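Local coordinates for flagellar protein FliL (Vibrio alginolyticus, PDB 6AHP) that probably assists the bacterial flagellar motor as a stomatin-like protein with a periplasmic core, at residues V29-Q34 and V102-F107; L35-A40 and P97-V102. All blocks are in the same frame, centred on the assembly; numbering follows the deposited sequence.

How the contacts relate
Both contacts join the same two strands, 26-38 and 101-109, as antiparallel neighbours in the three-stranded sheet, and they share Val-102. The chain between the segments of contact 2 is part of the longer excursion bracketed by contact 1. Each is partly buried and carries a classic beta bulge, at Lys-32 and Met-36 respectively. Contact 1, nearer the centre of the chain, packs phenylalanine rings toward helix 72-94 but is exposed along Thr-105 and Asp-106. Contact 2 has no fully exposed touching residue and no aromatic rings, packing Leu-35, Val-37, Ile-99 and Val-102 instead, and adds a salt bridge. A bridging water joins side chains in contact 1 and backbone atoms in contact 2.

Contact 1 of 2, residues V29-Q34 and V102-F107; sequences VQIKAQ and VLFTDF
Water 1 is gripped by three groups: it accepts from Lys-32 NZ at 2.8 Å and Gln-34 NE2 at 2.7 Å, and is also bonded to Thr-105 OG1. The lysine's CG, anti to the backbone N (chi1 178°), lays the chain alongside Thr-105, CG lying 3.3 Å from OG1, and bends at the second and fourth torsions deliver NZ to the water; Asn-11 of strand 7-21 also binds this NZ. Asp-106 sits beside the lysine's base, CB against CB. On the reverse face, Ile-31 lies side by side with Phe-107. Its CG1 stands 3.9 Å above the centroid of that ring in a CH-pi contact, only 4° off the normal, while CD1 reaches CZ. The other branch, CG2, meets one face of the Phe-104 ring near its rim, 4.1 Å from CD1. Both rings thus pack round one isoleucine while also touching helix 72-94. Backbone bonds join Gln-34 and Leu-103 in both directions, Leu-103 N to Gln-34 O being 2.7 Å. Farther along, Lys-32 N binds Asp-106 O and Lys-32 O receives Thr-105 N, 2.9 Å away. With Thr-105 and Asp-106 both opposite Lys-32, the register slips by one residue, a classic beta bulge in the antiparallel sheet of this FliL core.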
loop_
_atom_site.group_PDB
_atom_site.type_symbol
_atom_site.label_atom_id
_atom_site.label_comp_id
_atom_site.label_asym_id
_atom_site.label_seq_id
_atom_site.Cartn_x
_atom_site.Cartn_y
_atom_site.Cartn_z
ATOM N N VAL A 29 -2.253 10.379 12.311
ATOM C CA VAL A 29 -2.033 9.151 13.063
ATOM C C VAL A 29 -0.642 8.629 12.725
ATOM O O VAL A 29 -0.201 8.692 11.569
ATOM C CB VAL A 29 -3.107 8.088 12.737
ATOM C CG1 VAL A 29 -3.075 6.945 13.734
ATOM C CG2 VAL A 29 -4.487 8.724 12.669
ATOM N N GLN A 30 0.055 8.143 13.743
ATOM C CA GLN A 30 1.267 7.357 13.559
ATOM C C GLN A 30 1.064 5.976 14.175
ATOM O O GLN A 30 0.615 5.860 15.324
ATOM C CB GLN A 30 2.498 8.048 14.164
ATOM C CG GLN A 30 3.706 8.005 13.227
ATOM C CD GLN A 30 5.031 8.368 13.888
ATOM O OE1 GLN A 30 5.321 7.926 15.004
ATOM N NE2 GLN A 30 5.859 9.146 13.184
ATOM N N ILE A 31 1.357 4.935 13.393
ATOM C CA ILE A 31 1.326 3.535 13.794
ATOM C C ILE A 31 2.684 2.926 13.475
ATOM O O ILE A 31 3.192 3.081 12.361
ATOM C CB ILE A 31 0.198 2.758 13.091
ATOM C CG1 ILE A 31 -1.121 2.977 13.813
ATOM C CG2 ILE A 31 0.510 1.263 13.055
ATOM C CD1 ILE A 31 -2.304 3.042 12.909
ATOM N N LYS A 32 3.353 2.316 14.450
ATOM C CA LYS A 32 4.530 1.485 14.217
ATOM C C LYS A 32 4.108 0.022 14.318
ATOM O O LYS A 32 3.347 -0.347 15.220
ATOM C CB LYS A 32 5.635 1.798 15.237
ATOM C CG LYS A 32 6.887 0.948 15.118
ATOM C CD LYS A 32 7.716 1.306 13.904
ATOM C CE LYS A 32 9.006 0.507 13.902
ATOM N NZ LYS A 32 8.749 -0.969 14.088
ATOM N N ALA A 33 4.584 -0.803 13.385
ATOM C CA ALA A 33 4.059 -2.157 13.235
ATOM C C ALA A 33 5.169 -3.163 12.957
ATOM O O ALA A 33 6.234 -2.827 12.431
ATOM C CB ALA A 33 3.023 -2.229 12.100
ATOM N N GLN A 34 4.882 -4.421 13.295
ATOM C CA GLN A 34 5.729 -5.554 12.949
ATOM C C GLN A 34 4.827 -6.725 12.588
ATOM O O GLN A 34 3.634 -6.733 12.908
ATOM C CB GLN A 34 6.684 -5.958 14.102
ATOM C CG GLN A 34 7.717 -4.895 14.495
ATOM C CD GLN A 34 8.847 -5.431 15.371
ATOM O OE1 GLN A 34 9.369 -6.535 15.160
ATOM N NE2 GLN A 34 9.238 -4.640 16.362
ATOM N N VAL A 102 -0.422 -8.943 12.433
ATOM C CA VAL A 102 0.432 -7.768 12.531
ATOM C C VAL A 102 0.301 -7.236 13.957
ATOM O O VAL A 102 -0.731 -7.376 14.613
ATOM C CB VAL A 102 0.098 -6.691 11.458
ATOM C CG1 VAL A 102 -1.327 -6.348 11.463
ATOM C CG2 VAL A 102 0.930 -5.418 11.652
ATOM N N LEU A 103 1.381 -6.653 14.438
ATOM C CA LEU A 103 1.521 -6.133 15.792
ATOM C C LEU A 103 1.704 -4.627 15.685
ATOM O O LEU A 103 2.487 -4.163 14.853
ATOM C CB LEU A 103 2.748 -6.753 16.493
ATOM C CG LEU A 103 2.862 -8.262 16.622
ATOM C CD1 LEU A 103 4.188 -8.661 17.311
ATOM C CD2 LEU A 103 1.680 -8.767 17.394
ATOM N N PHE A 104 0.958 -3.874 16.502
ATOM C CA PHE A 104 1.137 -2.432 16.637
ATOM C C PHE A 104 1.896 -2.197 17.948
ATOM O O PHE A 104 1.372 -2.466 19.036
ATOM C CB PHE A 104 -0.209 -1.695 16.647
ATOM C CG PHE A 104 -1.075 -1.922 15.405
ATOM C CD1 PHE A 104 -0.559 -2.483 14.257
ATOM C CD2 PHE A 104 -2.406 -1.515 15.396
ATOM C CE1 PHE A 104 -1.352 -2.677 13.124
ATOM C CE2 PHE A 104 -3.224 -1.706 14.261
ATOM C CZ PHE A 104 -2.696 -2.292 13.134
ATOM N N THR A 105 3.101 -1.706 17.826
ATOM C CA THR A 105 3.957 -1.368 18.935
ATOM C C THR A 105 3.802 0.086 19.385
ATOM O O THR A 105 4.005 0.328 20.498
ATOM C CB THR A 105 5.432 -1.698 18.730
ATOM O OG1 THR A 105 5.939 -1.012 17.618
ATOM C CG2 THR A 105 5.623 -3.159 18.540
ATOM N N ASP A 106 3.404 1.003 18.469
ATOM C CA ASP A 106 3.077 2.387 18.774
ATOM C C ASP A 106 1.792 2.753 18.052
ATOM O O ASP A 106 1.610 2.391 16.928
ATOM C CB ASP A 106 4.137 3.354 18.351
ATOM C CG ASP A 106 5.532 2.946 18.859
ATOM O OD1 ASP A 106 5.705 1.857 19.407
ATOM O OD2 ASP A 106 6.498 3.729 18.681
ATOM N N PHE A 107 0.932 3.449 18.746
ATOM C CA PHE A 107 -0.327 3.874 18.196
ATOM C C PHE A 107 -0.694 5.201 18.787
ATOM O O PHE A 107 -1.109 5.268 19.904
ATOM C CB PHE A 107 -1.365 2.898 18.622
ATOM C CG PHE A 107 -2.504 2.773 17.686
ATOM C CD1 PHE A 107 -3.151 3.871 17.221
ATOM C CD2 PHE A 107 -2.957 1.543 17.322
ATOM C CE1 PHE A 107 -4.206 3.747 16.378
ATOM C CE2 PHE A 107 -4.007 1.418 16.487
ATOM C CZ PHE A 107 -4.627 2.524 16.015
HETATM O O HOH W 1 8.400 -2.073 16.664
#

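Contact 2 of 2, residues L35-A40 and P97-V102; sequences LMVRGA and PVIEKV
Met-36 runs beside Lys-101, both side chains pointing the same way. Its CB lies 3.6 Å from Lys-101 O and also touches the lysine's CG; with the methionine CG anti to the backbone N (chi1 -174°), that next atom passes Glu-100 CB. SD then rests against CG and CD of Lys-101, and past a bend at the third torsion CE ends beside Lys-101 NZ, though the exact closeness of the two is doubtful. Met-36 CE also comes near Glu-100 OE2, 3.8 Å away.

The backbone of Met-36 is held from both ends. Its N gives a nearly linear bond to Lys-101 O (2.9 Å, 164° at the hydrogen), and its O accepts from Glu-100 N at 2.8 Å and more weakly from Lys-101 N. Glu-100 and Lys-101 therefore both face Met-36, a classic beta bulge. Glu-100 folds back at its second torsion over Met-36 O toward Arg-38, whose NE forms a salt bridge with OE2 at 3.0 Å. The arginine comes from above the carboxylate plane, and the two flat groups stand 89° apart. Water 2 spans the opening end of the pair, accepting from Arg-38 N and donating to Val-98 O.

On the face bearing Leu-35 and Val-102, Ile-99 CG2 touches Val-37 CG1 and Leu-35 CB, while Leu-35 CD2 meets Val-102 CB at 4.0 Å. This apolar side is covered by helix 72-94 through Ile-86 and by helix 40-48 through Ala-46, and strand 7-21 borders strand 26-38 along its other edge.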
loop_
_atom_site.group_PDB
_atom_site.type_symbol
_atom_site.label_atom_id
_atom_site.label_comp_id
_atom_site.label_asym_id
_atom_site.label_seq_id
_atom_site.Cartn_x
_atom_site.Cartn_y
_atom_site.Cartn_z
ATOM N N LEU A 35 5.409 -7.733 11.946
ATOM C CA LEU A 35 4.679 -8.929 11.551
ATOM C C LEU A 35 5.120 -10.112 12.405
ATOM O O LEU A 35 6.321 -10.365 12.552
ATOM C CB LEU A 35 4.898 -9.251 10.063
ATOM C CG LEU A 35 4.713 -8.033 9.141
ATOM C CD1 LEU A 35 5.300 -8.316 7.776
ATOM C CD2 LEU A 35 3.201 -7.625 9.070
ATOM N N MET A 36 4.146 -10.845 12.935
ATOM C CA MET A 36 4.397 -12.116 13.595
ATOM C C MET A 36 4.188 -13.244 12.588
ATOM O O MET A 36 3.143 -13.311 11.936
ATOM C CB MET A 36 3.466 -12.281 14.790
ATOM C CG MET A 36 3.725 -13.505 15.647
ATOM S SD MET A 36 2.625 -13.346 17.089
ATOM C CE MET A 36 1.662 -14.832 16.882
ATOM N N VAL A 37 5.203 -14.092 12.426
ATOM C CA VAL A 37 5.148 -15.188 11.472
ATOM C C VAL A 37 5.610 -16.449 12.195
ATOM O O VAL A 37 6.263 -16.387 13.240
ATOM C CB VAL A 37 6.036 -14.940 10.219
ATOM C CG1 VAL A 37 5.778 -13.522 9.580
ATOM C CG2 VAL A 37 7.505 -15.082 10.592
ATOM N N ARG A 38 5.296 -17.600 11.599
ATOM C CA ARG A 38 5.797 -18.891 12.061
ATOM C C ARG A 38 6.568 -19.575 10.942
ATOM O O ARG A 38 6.003 -19.865 9.884
ATOM C CB ARG A 38 4.652 -19.775 12.555
ATOM C CG ARG A 38 4.146 -19.382 13.968
ATOM C CD ARG A 38 3.024 -20.309 14.432
ATOM N NE ARG A 38 2.455 -19.844 15.691
ATOM C CZ ARG A 38 2.994 -20.102 16.878
ATOM N NH1 ARG A 38 4.118 -20.817 16.941
ATOM N NH2 ARG A 38 2.419 -19.641 17.995
ATOM N N GLY A 39 7.848 -19.809 11.172
ATOM C CA GLY A 39 8.683 -20.631 10.327
ATOM C C GLY A 39 9.530 -19.811 9.367
ATOM O O GLY A 39 9.204 -18.669 8.998
ATOM N N ALA A 40 10.624 -20.438 8.919
ATOM C CA ALA A 40 11.587 -19.736 8.072
ATOM C C ALA A 40 10.985 -19.372 6.715
ATOM O O ALA A 40 11.327 -18.326 6.152
ATOM C CB ALA A 40 12.851 -20.584 7.873
ATOM N N PRO A 97 -1.361 -17.239 3.239
ATOM C CA PRO A 97 -1.547 -16.105 4.123
ATOM C C PRO A 97 -0.266 -15.442 4.574
ATOM O O PRO A 97 -0.307 -14.307 4.827
ATOM C CB PRO A 97 -2.366 -16.670 5.256
ATOM C CG PRO A 97 -2.060 -18.072 5.259
ATOM C CD PRO A 97 -1.892 -18.444 3.834
ATOM N N VAL A 98 0.763 -16.239 4.781
ATOM C CA VAL A 98 2.094 -15.874 5.188
ATOM C C VAL A 98 2.249 -15.471 6.639
ATOM O O VAL A 98 2.992 -16.037 7.317
ATOM C CB VAL A 98 2.763 -14.875 4.224
ATOM C CG1 VAL A 98 4.067 -14.349 4.723
ATOM C CG2 VAL A 98 2.813 -15.436 2.846
ATOM N N ILE A 99 1.541 -14.491 7.085
ATOM C CA ILE A 99 1.674 -14.044 8.428
ATOM C C ILE A 99 0.690 -14.623 9.398
ATOM O O ILE A 99 -0.282 -15.124 9.017
ATOM C CB ILE A 99 1.582 -12.502 8.540
ATOM C CG1 ILE A 99 0.210 -11.999 8.155
ATOM C CG2 ILE A 99 2.588 -11.849 7.687
ATOM C CD1 ILE A 99 -0.114 -10.615 8.636
ATOM N N GLU A 100 1.030 -14.581 10.655
ATOM C CA GLU A 100 0.158 -14.840 11.787
ATOM C C GLU A 100 -0.786 -13.675 12.052
ATOM O O GLU A 100 -1.991 -13.877 12.210
ATOM C CB GLU A 100 0.994 -15.129 13.038
ATOM C CG GLU A 100 1.732 -16.436 12.953
ATOM C CD GLU A 100 0.870 -17.628 13.377
ATOM O OE1 GLU A 100 0.499 -18.443 12.483
ATOM O OE2 GLU A 100 0.572 -17.734 14.600
ATOM N N LYS A 101 -0.148 -12.528 12.295
ATOM C CA LYS A 101 -0.881 -11.316 12.630
ATOM C C LYS A 101 0.106 -10.166 12.561
ATOM O O LYS A 101 1.321 -10.374 12.589
ATOM C CB LYS A 101 -1.524 -11.406 14.031
ATOM C CG LYS A 101 -0.535 -11.884 15.119
ATOM C CD LYS A 101 -0.951 -11.487 16.530
ATOM C CE LYS A 101 -1.831 -12.525 17.183
ATOM N NZ LYS A 101 -1.258 -13.909 17.214
ATOM N N VAL A 102 -0.422 -8.943 12.433
ATOM C CA VAL A 102 0.432 -7.768 12.531
ATOM C C VAL A 102 0.301 -7.236 13.957
ATOM O O VAL A 102 -0.731 -7.376 14.613
ATOM C CB VAL A 102 0.098 -6.691 11.458
ATOM C CG1 VAL A 102 -1.327 -6.348 11.463
ATOM C CG2 VAL A 102 0.930 -5.418 11.652
HETATM O O HOH W 2 3.152 -17.215 9.652
#